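Local coordinates for globin protein (Ramazzottius varieornatus, PDB 5ZIQ), which binds a heme whose iron takes two axial protein ligands, as a hexacoordinated globin, and may carry oxygen, although its physiological role is not established, at residues P58-K61 / D62-P65; F122-S125 / Y126-R129; L50-L53 / F54-H57; D78-F81 / E82-A85; V112-Q115 / H116-V119. One frame throughout, in Å; residues are numbered along the deposited sequence. Where two conformers were deposited one is given.

Contact 1. Residues P58-K61 / D62-P65; sequences PDMK and DLFP. With HEM (protoporphyrin IX containing Fe), chain E; SO4 (sulfate ion), chain H.
F64 N donates to K61 O (2.9 Å), and one residue earlier L63 N donates to M60 O (3.1 Å); in both bonds the donor stands well above the carbonyl plane, in successive turns closed from residue i+3 back to residue i. A weak bond from D62 N to D59 O extends the series. With its chain extended beyond CG, K61 carries NZ to the sulfate of chain H, 2.8 Å from O4, an ion probably left from crystallisation; NZ also binds the K70 carbonyl. These turns belong to the globin fold's link between helices 42-56 and 72-76, where M60, L63 and F64 line the heme pocket. The ring of F64 reaches in over the porphyrin margin: CZ lies 3.2 Å from the methine carbon CHB of the heme, one ring face receives the methyl CMA, and propionate O2A sits at the ring edge in its plane. Cut back to an alanine, F64 would probably leave a gap beside CHB and CMA. M60, bent at chi2 (-61°) and chi3 (83°), turns CE to 4.3 Å from L63 CD1, while its SD faces the methyl CMB of the heme at 4.0 Å.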
# COMPACT_ATOMS: atom_id res chain seq x y z
N PRO A 58 -1.54 12.21 -12.49
CA PRO A 58 -0.21 12.74 -12.85
C PRO A 58 0.37 13.80 -11.90
O PRO A 58 1.58 13.82 -11.70
CB PRO A 58 -0.43 13.31 -14.26
CG PRO A 58 -1.49 12.42 -14.81
CD PRO A 58 -2.44 12.21 -13.66
N ASP A 59 -0.48 14.62 -11.27
CA ASP A 59 -0.00 15.62 -10.30
C ASP A 59 0.64 15.02 -9.03
O ASP A 59 1.36 15.72 -8.31
CB ASP A 59 -1.10 16.65 -9.95
CG ASP A 59 -2.29 16.05 -9.18
OD1 ASP A 59 -2.51 14.82 -9.15
OD2 ASP A 59 -3.05 16.85 -8.59
N MET A 60 0.41 13.72 -8.79
CA MET A 60 1.02 13.03 -7.65
C MET A 60 2.52 12.86 -7.85
O MET A 60 3.28 12.88 -6.88
CB MET A 60 0.32 11.68 -7.35
CG MET A 60 -1.13 11.78 -6.85
SD MET A 60 -1.46 12.66 -5.30
CE MET A 60 -1.52 14.37 -5.83
N LYS A 61 2.95 12.72 -9.11
CA LYS A 61 4.38 12.68 -9.43
C LYS A 61 5.11 13.95 -8.95
O LYS A 61 6.24 13.86 -8.49
CB LYS A 61 4.59 12.45 -10.92
CG LYS A 61 5.96 11.90 -11.27
CD LYS A 61 6.15 11.91 -12.78
CE LYS A 61 7.54 11.43 -13.15
NZ LYS A 61 7.77 11.60 -14.61
N ASP A 62 4.44 15.10 -9.04
CA ASP A 62 4.97 16.38 -8.57
C ASP A 62 5.28 16.44 -7.08
O ASP A 62 6.06 17.31 -6.66
CB ASP A 62 3.98 17.52 -8.89
CG ASP A 62 3.81 17.77 -10.37
OD1 ASP A 62 4.67 17.36 -11.17
OD2 ASP A 62 2.80 18.41 -10.73
N LEU A 63 4.68 15.55 -6.29
CA LEU A 63 5.01 15.47 -4.85
C LEU A 63 6.36 14.79 -4.63
O LEU A 63 6.89 14.83 -3.52
CB LEU A 63 3.89 14.80 -4.03
CG LEU A 63 2.46 15.37 -4.08
CD1 LEU A 63 1.63 14.79 -2.94
CD2 LEU A 63 2.44 16.88 -4.00
N PHE A 64 6.91 14.19 -5.68
CA PHE A 64 8.23 13.56 -5.64
C PHE A 64 9.15 14.29 -6.62
O PHE A 64 9.34 13.83 -7.77
CB PHE A 64 8.17 12.10 -6.07
CG PHE A 64 7.31 11.20 -5.22
CD1 PHE A 64 5.96 11.03 -5.51
CD2 PHE A 64 7.87 10.49 -4.16
CE1 PHE A 64 5.17 10.15 -4.75
CE2 PHE A 64 7.09 9.62 -3.39
CZ PHE A 64 5.75 9.44 -3.69
N PRO A 65 9.74 15.43 -6.20
CA PRO A 65 10.55 16.24 -7.14
C PRO A 65 11.74 15.49 -7.77
O PRO A 65 12.16 15.84 -8.88
CB PRO A 65 11.04 17.40 -6.27
CG PRO A 65 10.13 17.44 -5.09
CD PRO A 65 9.74 16.02 -4.85
CHA HEM E . 6.71 9.15 2.37
CHB HEM E . 3.83 10.44 -1.28
CHC HEM E . 0.45 7.38 0.54
CHD HEM E . 4.06 5.12 2.86
C1A HEM E . 6.20 9.81 1.28
C2A HEM E . 6.79 10.95 0.67
C3A HEM E . 5.98 11.31 -0.36
C4A HEM E . 4.89 10.41 -0.40
CMA HEM E . 6.22 12.46 -1.31
CAA HEM E . 8.08 11.61 1.10
CBA HEM E . 9.14 11.54 -0.01
CGA HEM E . 9.60 10.12 -0.21
O1A HEM E . 9.92 9.42 0.78
O2A HEM E . 9.66 9.63 -1.35
C1B HEM E . 2.62 9.75 -1.07
C2B HEM E . 1.43 9.98 -1.80
C3B HEM E . 0.47 9.14 -1.31
C4B HEM E . 1.11 8.35 -0.24
CMB HEM E . 1.26 10.99 -2.91
CAB HEM E . -0.93 9.02 -1.76
CBB HEM E . -1.20 8.98 -3.06
C1C HEM E . 1.15 6.42 1.26
C2C HEM E . 0.67 5.18 1.68
C3C HEM E . 1.72 4.53 2.32
C4C HEM E . 2.84 5.39 2.30
CMC HEM E . -0.72 4.64 1.46
CAC HEM E . 1.74 3.18 2.92
CBC HEM E . 0.65 2.46 3.08
C1D HEM E . 5.04 6.10 2.94
C2D HEM E . 6.24 5.91 3.78
C3D HEM E . 6.98 7.03 3.65
C4D HEM E . 6.22 7.91 2.73
CMD HEM E . 6.56 4.68 4.61
CAD HEM E . 8.31 7.32 4.31
CBD HEM E . 8.05 8.23 5.50
CGD HEM E . 9.34 8.57 6.22
O1D HEM E . 10.36 7.89 6.01
O2D HEM E . 9.37 9.53 7.03
NA HEM E . 5.02 9.52 0.64
NB HEM E . 2.36 8.81 -0.16
NC HEM E . 2.45 6.53 1.66
ND HEM E . 5.08 7.31 2.34
FE HEM E . 3.77 8.04 1.15
S SO4 H . 7.29 15.47 -15.62
O1 SO4 H . 6.68 14.97 -16.87
O2 SO4 H . 6.25 16.12 -14.79
O3 SO4 H . 8.35 16.45 -15.93
O4 SO4 H . 7.88 14.34 -14.87

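Contact 2. Residues F122-S125 / Y126-R129; sequences FQES and YFER. With HEM (protoporphyrin IX containing Fe), chain E.
F122 and Y126 form an edge-to-face pair: the Y126 edge, led by CD2, points at one face of F122, with centroids 5.5 Å apart and planes at 83°. F127 meets the same F122 ring obliquely, its CZ 3.4 Å from F122 CE2. CG of F122 is anti to the backbone N (chi1 -163°), which carries the ring between these two neighbours and brings CE1 to 3.5 Å from C3B of the heme. A CH-pi contact covers a face of Y126, where Q123 CB sits 3.8 Å from the ring centroid, almost on its normal. Among the polar bonds, Y126 N donates to Q123 O at 2.9 Å, and Y126 OH makes a weak bond to Q123 OE1, so Q123 holds the tyrosine by both backbone and side-chain amide. The backbone bond from F127 N to E124 O is weak; a water takes over the next step, donating to E124 O and accepting from E128 N. The E124 carboxylate turns to R166 in a salt bridge. F127 also stands edge-to-face with the axial ligand H116. The aromatic cluster thus lines the heme pocket of a globin where the loop after helix 102-115 enters helix 127-142.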
# COMPACT_ATOMS: atom_id res chain seq x y z
N PHE A 122 0.63 17.68 0.18
CA PHE A 122 -0.12 16.50 0.56
C PHE A 122 -1.44 16.86 1.21
O PHE A 122 -1.51 17.79 2.02
CB PHE A 122 0.70 15.60 1.50
CG PHE A 122 0.16 14.21 1.60
CD1 PHE A 122 0.49 13.24 0.65
CD2 PHE A 122 -0.74 13.89 2.61
CE1 PHE A 122 -0.06 11.96 0.74
CE2 PHE A 122 -1.28 12.62 2.70
CZ PHE A 122 -0.95 11.67 1.76
N GLN A 123 -2.47 16.11 0.84
CA GLN A 123 -3.82 16.19 1.40
C GLN A 123 -4.20 14.83 1.95
O GLN A 123 -3.87 13.82 1.33
CB GLN A 123 -4.84 16.51 0.31
CG GLN A 123 -4.75 17.85 -0.40
CD GLN A 123 -5.86 17.98 -1.44
OE1 GLN A 123 -5.62 18.41 -2.57
NE2 GLN A 123 -7.08 17.58 -1.06
N GLU A 124 -4.92 14.79 3.08
CA GLU A 124 -5.40 13.52 3.65
C GLU A 124 -6.18 12.64 2.64
O GLU A 124 -6.14 11.39 2.70
CB GLU A 124 -6.29 13.81 4.86
CG GLU A 124 -6.65 12.59 5.69
CD GLU A 124 -7.70 12.91 6.75
OE1 GLU A 124 -8.01 14.10 6.97
OE2 GLU A 124 -8.22 11.96 7.38
N SER A 125 -6.90 13.28 1.73
CA SER A 125 -7.68 12.56 0.75
C SER A 125 -6.84 11.76 -0.23
O SER A 125 -7.37 10.90 -0.93
CB SER A 125 -8.63 13.52 0.02
OG SER A 125 -7.89 14.49 -0.71
N TYR A 126 -5.53 12.03 -0.27
CA TYR A 126 -4.65 11.30 -1.19
C TYR A 126 -4.39 9.85 -0.77
O TYR A 126 -4.13 9.03 -1.62
CB TYR A 126 -3.30 12.00 -1.40
CG TYR A 126 -3.38 13.38 -2.02
CD1 TYR A 126 -4.54 13.82 -2.70
CD2 TYR A 126 -2.27 14.23 -1.97
CE1 TYR A 126 -4.59 15.09 -3.29
CE2 TYR A 126 -2.32 15.49 -2.55
CZ TYR A 126 -3.47 15.92 -3.21
OH TYR A 126 -3.50 17.18 -3.79
N PHE A 127 -4.46 9.52 0.52
CA PHE A 127 -4.14 8.15 0.92
C PHE A 127 -4.98 7.11 0.17
O PHE A 127 -4.45 6.10 -0.29
CB PHE A 127 -4.30 7.94 2.42
CG PHE A 127 -3.31 8.68 3.27
CD1 PHE A 127 -1.93 8.40 3.22
CD2 PHE A 127 -3.76 9.66 4.16
CE1 PHE A 127 -1.04 9.08 4.05
CE2 PHE A 127 -2.87 10.34 4.98
CZ PHE A 127 -1.51 10.05 4.93
N GLU A 128 -6.28 7.38 0.02
CA GLU A 128 -7.19 6.46 -0.67
C GLU A 128 -6.76 6.19 -2.13
O GLU A 128 -7.02 5.12 -2.66
CB GLU A 128 -8.64 6.98 -0.60
CG GLU A 128 -9.70 6.00 -1.09
CD GLU A 128 -11.12 6.52 -0.93
OE1 GLU A 128 -11.31 7.76 -0.81
OE2 GLU A 128 -12.06 5.69 -0.92
N ARG A 129 -6.05 7.13 -2.75
CA ARG A 129 -5.54 6.95 -4.12
C ARG A 129 -4.55 5.79 -4.21
O ARG A 129 -4.44 5.15 -5.24
CB ARG A 129 -4.90 8.24 -4.63
CG ARG A 129 -5.90 9.37 -4.82
CD ARG A 129 -5.22 10.66 -5.25
NE ARG A 129 -6.24 11.65 -5.64
CZ ARG A 129 -5.97 12.80 -6.25
NH1 ARG A 129 -6.97 13.61 -6.59
NH2 ARG A 129 -4.72 13.14 -6.54
CHA HEM E . 6.71 9.15 2.37
CHB HEM E . 3.83 10.44 -1.28
CHC HEM E . 0.45 7.38 0.54
CHD HEM E . 4.06 5.12 2.86
C1A HEM E . 6.20 9.81 1.28
C2A HEM E . 6.79 10.95 0.67
C3A HEM E . 5.98 11.31 -0.36
C4A HEM E . 4.89 10.41 -0.40
CMA HEM E . 6.22 12.46 -1.31
CAA HEM E . 8.08 11.61 1.10
CBA HEM E . 9.14 11.54 -0.01
CGA HEM E . 9.60 10.12 -0.21
O1A HEM E . 9.92 9.42 0.78
O2A HEM E . 9.66 9.63 -1.35
C1B HEM E . 2.62 9.75 -1.07
C2B HEM E . 1.43 9.98 -1.80
C3B HEM E . 0.47 9.14 -1.31
C4B HEM E . 1.11 8.35 -0.24
CMB HEM E . 1.26 10.99 -2.91
CAB HEM E . -0.93 9.02 -1.76
CBB HEM E . -1.20 8.98 -3.06
C1C HEM E . 1.15 6.42 1.26
C2C HEM E . 0.67 5.18 1.68
C3C HEM E . 1.72 4.53 2.32
C4C HEM E . 2.84 5.39 2.30
CMC HEM E . -0.72 4.64 1.46
CAC HEM E . 1.74 3.18 2.92
CBC HEM E . 0.65 2.46 3.08
C1D HEM E . 5.04 6.10 2.94
C2D HEM E . 6.24 5.91 3.78
C3D HEM E . 6.98 7.03 3.65
C4D HEM E . 6.22 7.91 2.73
CMD HEM E . 6.56 4.68 4.61
CAD HEM E . 8.31 7.32 4.31
CBD HEM E . 8.05 8.23 5.50
CGD HEM E . 9.34 8.57 6.22
O1D HEM E . 10.36 7.89 6.01
O2D HEM E . 9.37 9.53 7.03
NA HEM E . 5.02 9.52 0.64
NB HEM E . 2.36 8.81 -0.16
NC HEM E . 2.45 6.53 1.66
ND HEM E . 5.08 7.31 2.34
FE HEM E . 3.77 8.04 1.15
O HOH W 1 -7.55 9.07 2.00

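Contact 3. Residues L50-L53 / F54-H57; sequences LLKL and FIEH
F54 lays its ring over the carbonyl oxygen of L50, one turn back in helix 42-56. From CB, which lies 3.7 Å from L51 O, the side chain leaves with CG anti to its own carbonyl carbon (chi1 -58°) and runs back along the helix. CG is 3.3 Å from L50 O, CD1 and CD2 are nearly as close, and the outer carbons draw gradually away, so the oxygen stands above one ring face, nearer the CG side than the centre. CE1 meets CD2 of L53 at 4.2 Å and CZ meets CB of L50 at 4.3 Å. The same L50 O accepts the hydrogen bond of F54 N (3.1 Å), so one oxygen is held by the amide and covered by the ring. The ring also touches K61 and F67. Without it, as with a leucine here, L50 O would probably lose its flat cover and a gap would open toward K61 and F67.

The last helical bonds follow: E56 N donates to K52 O, and H57 N donates to L53 O (2.8 Å) just as the chain leaves helical geometry. On another face K52, bent at chi2 (66°), runs alongside the E56 carboxylate, so that CE lies 3.3 Å from OE2 and NZ passes on to 4.0 Å, a long salt bridge. K52 also makes a cation-pi contact with F136. With so long a bridge, the ammonium is probably stabilised only modestly by the carboxylate and also by the F136 ring, while the backbone bonds carry the turn.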
# COMPACT_ATOMS: atom_id res chain seq x y z
N LEU A 50 3.55 2.83 -7.67
CA LEU A 50 3.84 4.25 -7.91
C LEU A 50 3.63 4.65 -9.35
O LEU A 50 3.07 5.70 -9.62
CB LEU A 50 5.23 4.67 -7.43
CG LEU A 50 5.45 4.69 -5.90
CD1 LEU A 50 6.85 5.19 -5.60
CD2 LEU A 50 4.44 5.50 -5.11
N LEU A 51 4.07 3.81 -10.29
CA LEU A 51 3.83 4.07 -11.71
C LEU A 51 2.33 4.15 -12.01
O LEU A 51 1.91 5.03 -12.77
CB LEU A 51 4.54 3.06 -12.62
CG LEU A 51 6.07 3.10 -12.50
CD1 LEU A 51 6.69 1.98 -13.32
CD2 LEU A 51 6.69 4.47 -12.83
N LYS A 52 1.53 3.30 -11.36
CA LYS A 52 0.07 3.35 -11.54
C LYS A 52 -0.49 4.65 -10.95
O LYS A 52 -1.35 5.30 -11.56
CB LYS A 52 -0.62 2.12 -10.98
CG LYS A 52 -2.12 2.03 -11.27
CD LYS A 52 -2.40 1.86 -12.75
CE LYS A 52 -3.80 1.33 -12.95
NZ LYS A 52 -4.14 1.21 -14.39
N LEU A 53 0.01 5.04 -9.78
CA LEU A 53 -0.44 6.31 -9.17
C LEU A 53 -0.25 7.48 -10.13
O LEU A 53 -1.14 8.34 -10.28
CB LEU A 53 0.32 6.59 -7.88
CG LEU A 53 -0.07 7.85 -7.10
CD1 LEU A 53 -1.48 7.77 -6.51
CD2 LEU A 53 0.95 8.10 -6.00
N PHE A 54 0.90 7.49 -10.80
CA PHE A 54 1.25 8.60 -11.68
C PHE A 54 0.39 8.60 -12.94
O PHE A 54 0.19 9.66 -13.53
CB PHE A 54 2.75 8.60 -12.02
CG PHE A 54 3.67 8.67 -10.83
CD1 PHE A 54 3.26 9.20 -9.60
CD2 PHE A 54 4.99 8.22 -10.95
CE1 PHE A 54 4.15 9.25 -8.52
CE2 PHE A 54 5.88 8.29 -9.89
CZ PHE A 54 5.46 8.80 -8.66
N ILE A 55 -0.12 7.42 -13.34
CA ILE A 55 -1.05 7.30 -14.49
C ILE A 55 -2.41 7.85 -14.08
O ILE A 55 -3.00 8.67 -14.79
CB ILE A 55 -1.19 5.84 -15.00
CG1 ILE A 55 0.09 5.36 -15.69
CG2 ILE A 55 -2.37 5.69 -15.97
CD1 ILE A 55 0.24 3.85 -15.71
N GLU A 56 -2.90 7.42 -12.92
CA GLU A 56 -4.23 7.79 -12.47
C GLU A 56 -4.32 9.25 -12.05
O GLU A 56 -5.36 9.90 -12.22
CB GLU A 56 -4.68 6.86 -11.36
CG GLU A 56 -4.64 5.41 -11.83
CD GLU A 56 -5.51 4.47 -11.04
OE1 GLU A 56 -5.75 4.70 -9.84
OE2 GLU A 56 -5.96 3.47 -11.64
N HIS A 57 -3.21 9.77 -11.52
CA HIS A 57 -3.16 11.12 -10.98
C HIS A 57 -1.77 11.70 -11.26
O HIS A 57 -0.92 11.70 -10.37
CB HIS A 57 -3.47 11.11 -9.47
CG HIS A 57 -4.87 10.68 -9.15
ND1 HIS A 57 -5.96 11.53 -9.27
CD2 HIS A 57 -5.37 9.49 -8.72
CE1 HIS A 57 -7.06 10.88 -8.93
NE2 HIS A 57 -6.73 9.65 -8.59

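Contact 4. Residues D78-F81 / E82-A85; sequences DESF and EEAA
E79 and E83 bring their carboxylates together one turn apart, the two planes turned 63° from each other. OE2 of E79 is 3.6 Å from OE1 of E83, a close approach of like charges that probably raises the proton affinity of one or both at the pH 4 of this structure. E83 reaches this position with CG anti to its own carbonyl carbon (chi1 -69°), CG passing 3.4 Å from E79 O. The E82 carboxylate folds back similarly over the first turn, OE1 3.6 Å from CA of E79. Together with L86, these three acids also border a bound heme, at a site separate from the main pocket. CG of F81 is anti to the backbone N (chi1 -170°), which carries the ring to F67, where the two stand edge-to-face; it also packs on K47 and L51 of helix 42-56.

D78 is the N-cap of helix 79-97: its OD2 accepts from F81 N at 2.9 Å, on the anti side of the carboxylate and slightly out of its plane. Its negative charge at the helix start would probably interact favourably with the helix dipole. The regular i to i+4 ladder then begins, E82 N donating to D78 O, E83 N to E79 O, A84 N to S80 O and A85 N to F81 O, the last bond 2.8 Å long. A84 faces the heme and F64, a small methyl on the wall of the pocket, and its carbonyl oxygen accepts from ND1 of H88, the axial histidine carried by the same helix.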
# COMPACT_ATOMS: atom_id res chain seq x y z
N ASP A 78 16.21 3.69 -11.13
CA ASP A 78 16.66 4.85 -10.39
C ASP A 78 16.65 4.60 -8.88
O ASP A 78 15.64 4.13 -8.35
CB ASP A 78 15.76 6.05 -10.70
CG ASP A 78 16.15 7.28 -9.92
OD1 ASP A 78 17.14 7.93 -10.30
OD2 ASP A 78 15.47 7.59 -8.92
N GLU A 79 17.75 4.95 -8.21
CA GLU A 79 17.89 4.71 -6.78
C GLU A 79 16.81 5.39 -5.93
O GLU A 79 16.27 4.77 -5.01
CB GLU A 79 19.28 5.13 -6.30
CG GLU A 79 19.55 4.82 -4.84
CD GLU A 79 20.98 5.07 -4.39
OE1 GLU A 79 21.82 5.53 -5.19
OE2 GLU A 79 21.25 4.83 -3.19
N SER A 80 16.51 6.65 -6.24
CA SER A 80 15.48 7.36 -5.48
C SER A 80 14.10 6.74 -5.67
O SER A 80 13.32 6.65 -4.73
CB SER A 80 15.49 8.85 -5.82
OG SER A 80 16.69 9.44 -5.33
N PHE A 81 13.82 6.31 -6.89
CA PHE A 81 12.57 5.61 -7.17
C PHE A 81 12.46 4.27 -6.44
O PHE A 81 11.39 3.96 -5.88
CB PHE A 81 12.32 5.47 -8.67
CG PHE A 81 10.95 4.97 -8.99
CD1 PHE A 81 9.83 5.80 -8.81
CD2 PHE A 81 10.75 3.68 -9.44
CE1 PHE A 81 8.55 5.35 -9.11
CE2 PHE A 81 9.48 3.21 -9.75
CZ PHE A 81 8.37 4.04 -9.57
N GLU A 82 13.55 3.50 -6.42
CA GLU A 82 13.63 2.24 -5.66
C GLU A 82 13.30 2.52 -4.18
O GLU A 82 12.51 1.79 -3.58
CB GLU A 82 15.02 1.60 -5.78
CG GLU A 82 15.39 1.02 -7.15
CD GLU A 82 16.91 0.96 -7.42
OE1 GLU A 82 17.76 1.15 -6.52
OE2 GLU A 82 17.29 0.76 -8.58
N GLU A 83 13.85 3.62 -3.62
CA GLU A 83 13.59 3.96 -2.21
C GLU A 83 12.12 4.28 -1.99
O GLU A 83 11.52 3.79 -1.04
CB GLU A 83 14.50 5.10 -1.72
CG GLU A 83 15.96 4.65 -1.62
CD GLU A 83 16.97 5.79 -1.64
OE1 GLU A 83 18.16 5.50 -1.41
OE2 GLU A 83 16.62 6.96 -1.93
N ALA A 84 11.54 5.09 -2.89
CA ALA A 84 10.13 5.48 -2.75
C ALA A 84 9.19 4.29 -2.94
O ALA A 84 8.20 4.15 -2.23
CB ALA A 84 9.80 6.61 -3.72
N ALA A 85 9.54 3.42 -3.89
CA ALA A 85 8.75 2.22 -4.15
C ALA A 85 8.72 1.33 -2.91
O ALA A 85 7.64 0.85 -2.51
CB ALA A 85 9.31 1.48 -5.35

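Contact 5. Residues V112-Q115 / H116-V119; sequences VGRQ and HKTV. With HEM (protoporphyrin IX containing Fe), chain E; SO4 (sulfate ion), chain G.
H116 is bound at both ring nitrogens: NE2 coordinates the heme iron at 2.0 Å, while ND1 donates to the backbone oxygen of V112 one turn back, at 2.8 Å. That oxygen lies in the imidazole plane, only 4° out of it, although the donor is tilted 34° from the carbonyl plane of V112. CG of H116 is anti to its own carbonyl carbon (chi1 -62°), which turns the ring back beside the end of helix 102-115. H116 N donates to G113 O, and a weak bond joins K117 N to R114 O, as the helix gives way to a type I beta turn from H116 to V119. CG1 of V112 packs 3.7 Å from the heme carbon CHD, and Q115 lies along a propionate, its CD 3.5 Å from CBD. CG1 of V119 reaches the methyl CMA at 3.7 Å. On the outer side NZ of K117 pairs with the terminal carboxylate of E171. With H88 on the other axial position the iron is six-coordinate; the ND1 bond, with the iron bond, is likely to restrict rotation of the H116 ring and would probably make NE2 a stronger electron donor to iron.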
# COMPACT_ATOMS: atom_id res chain seq x y z
N VAL A 112 2.80 5.89 9.66
CA VAL A 112 2.81 6.18 8.21
C VAL A 112 2.00 7.45 7.96
O VAL A 112 2.45 8.35 7.25
CB VAL A 112 2.18 5.02 7.41
CG1 VAL A 112 1.98 5.39 5.95
CG2 VAL A 112 3.05 3.77 7.51
N GLY A 113 0.82 7.54 8.57
CA GLY A 113 -0.01 8.74 8.39
C GLY A 113 0.67 10.00 8.90
O GLY A 113 0.67 11.02 8.20
N ARG A 114 1.24 9.91 10.10
CA ARG A 114 1.96 11.05 10.70
C ARG A 114 3.13 11.51 9.84
O ARG A 114 3.45 12.70 9.80
CB ARG A 114 2.41 10.68 12.11
CG ARG A 114 3.23 11.74 12.84
CD ARG A 114 3.07 11.61 14.35
NE ARG A 114 2.42 10.36 14.74
CZ ARG A 114 3.05 9.19 14.84
NH1 ARG A 114 4.35 9.11 14.58
NH2 ARG A 114 2.37 8.11 15.20
N GLN A 115 3.75 10.57 9.11
CA GLN A 115 4.87 10.87 8.22
C GLN A 115 4.53 11.68 6.98
O GLN A 115 5.44 12.22 6.37
CB GLN A 115 5.63 9.59 7.86
CG GLN A 115 6.40 9.00 9.03
CD GLN A 115 6.92 7.61 8.72
OE1 GLN A 115 6.26 6.83 8.04
NE2 GLN A 115 8.09 7.30 9.23
N HIS A 116 3.25 11.77 6.61
CA HIS A 116 2.82 12.63 5.48
C HIS A 116 2.36 14.03 5.85
O HIS A 116 2.08 14.83 4.96
CB HIS A 116 1.74 11.93 4.64
CG HIS A 116 2.22 10.66 4.01
ND1 HIS A 116 2.41 9.51 4.74
CD2 HIS A 116 2.58 10.37 2.73
CE1 HIS A 116 2.87 8.56 3.95
NE2 HIS A 116 2.98 9.05 2.72
N LYS A 117 2.28 14.34 7.15
CA LYS A 117 1.75 15.63 7.60
C LYS A 117 2.39 16.86 6.97
O LYS A 117 1.71 17.83 6.63
CB LYS A 117 1.87 15.72 9.12
CG LYS A 117 0.77 14.97 9.85
CD LYS A 117 1.13 14.80 11.31
CE LYS A 117 0.77 16.02 12.14
NZ LYS A 117 0.96 15.76 13.59
N THR A 118 3.71 16.77 6.81
CA THR A 118 4.53 17.86 6.31
C THR A 118 5.05 17.70 4.88
O THR A 118 5.87 18.51 4.43
CB THR A 118 5.76 18.02 7.20
OG1 THR A 118 6.53 16.80 7.15
CG2 THR A 118 5.33 18.28 8.61
N VAL A 119 4.62 16.64 4.18
CA VAL A 119 4.94 16.49 2.77
C VAL A 119 4.28 17.67 2.05
O VAL A 119 3.06 17.81 2.16
CB VAL A 119 4.44 15.15 2.18
CG1 VAL A 119 4.59 15.16 0.66
CG2 VAL A 119 5.21 13.98 2.76
CHA HEM E . 6.71 9.15 2.37
CHB HEM E . 3.83 10.44 -1.28
CHC HEM E . 0.45 7.38 0.54
CHD HEM E . 4.06 5.12 2.86
C1A HEM E . 6.20 9.81 1.28
C2A HEM E . 6.79 10.95 0.67
C3A HEM E . 5.98 11.31 -0.36
C4A HEM E . 4.89 10.41 -0.40
CMA HEM E . 6.22 12.46 -1.31
CAA HEM E . 8.08 11.61 1.10
CBA HEM E . 9.14 11.54 -0.01
CGA HEM E . 9.60 10.12 -0.21
O1A HEM E . 9.92 9.42 0.78
O2A HEM E . 9.66 9.63 -1.35
C1B HEM E . 2.62 9.75 -1.07
C2B HEM E . 1.43 9.98 -1.80
C3B HEM E . 0.47 9.14 -1.31
C4B HEM E . 1.11 8.35 -0.24
CMB HEM E . 1.26 10.99 -2.91
CAB HEM E . -0.93 9.02 -1.76
CBB HEM E . -1.20 8.98 -3.06
C1C HEM E . 1.15 6.42 1.26
C2C HEM E . 0.67 5.18 1.68
C3C HEM E . 1.72 4.53 2.32
C4C HEM E . 2.84 5.39 2.30
CMC HEM E . -0.72 4.64 1.46
CAC HEM E . 1.74 3.18 2.92
CBC HEM E . 0.65 2.46 3.08
C1D HEM E . 5.04 6.10 2.94
C2D HEM E . 6.24 5.91 3.78
C3D HEM E . 6.98 7.03 3.65
C4D HEM E . 6.22 7.91 2.73
CMD HEM E . 6.56 4.68 4.61
CAD HEM E . 8.31 7.32 4.31
CBD HEM E . 8.05 8.23 5.50
CGD HEM E . 9.34 8.57 6.22
O1D HEM E . 10.36 7.89 6.01
O2D HEM E . 9.37 9.53 7.03
NA HEM E . 5.02 9.52 0.64
NB HEM E . 2.36 8.81 -0.16
NC HEM E . 2.45 6.53 1.66
ND HEM E . 5.08 7.31 2.34
FE HEM E . 3.77 8.04 1.15
S SO4 G . 7.47 9.35 15.02
O1 SO4 G . 6.72 8.31 15.78
O2 SO4 G . 6.80 9.61 13.73
O3 SO4 G . 7.51 10.59 15.82
O4 SO4 G . 8.85 8.87 14.76

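Contacts 1, 2 and 5 touch the heme from three loops or helix ends, whereas contacts 3 and 4 sit on regular helices and reach it through L53 and A84. Contacts 1 and 2 touch where M60 packs on Y126 and R129; contacts 2 and 5 meet as F122 and F127 pack round H116. Helix 42-56 joins contact 3 to contact 4 by L50 and L51 against F81, and to contact 1 by F54 against K61. All are partly buried, with exposed residues in each. Metal coordination belongs to contact 5, aromatic clustering to contact 2, and paired acids, which border a heme at a separate site, to contact 4.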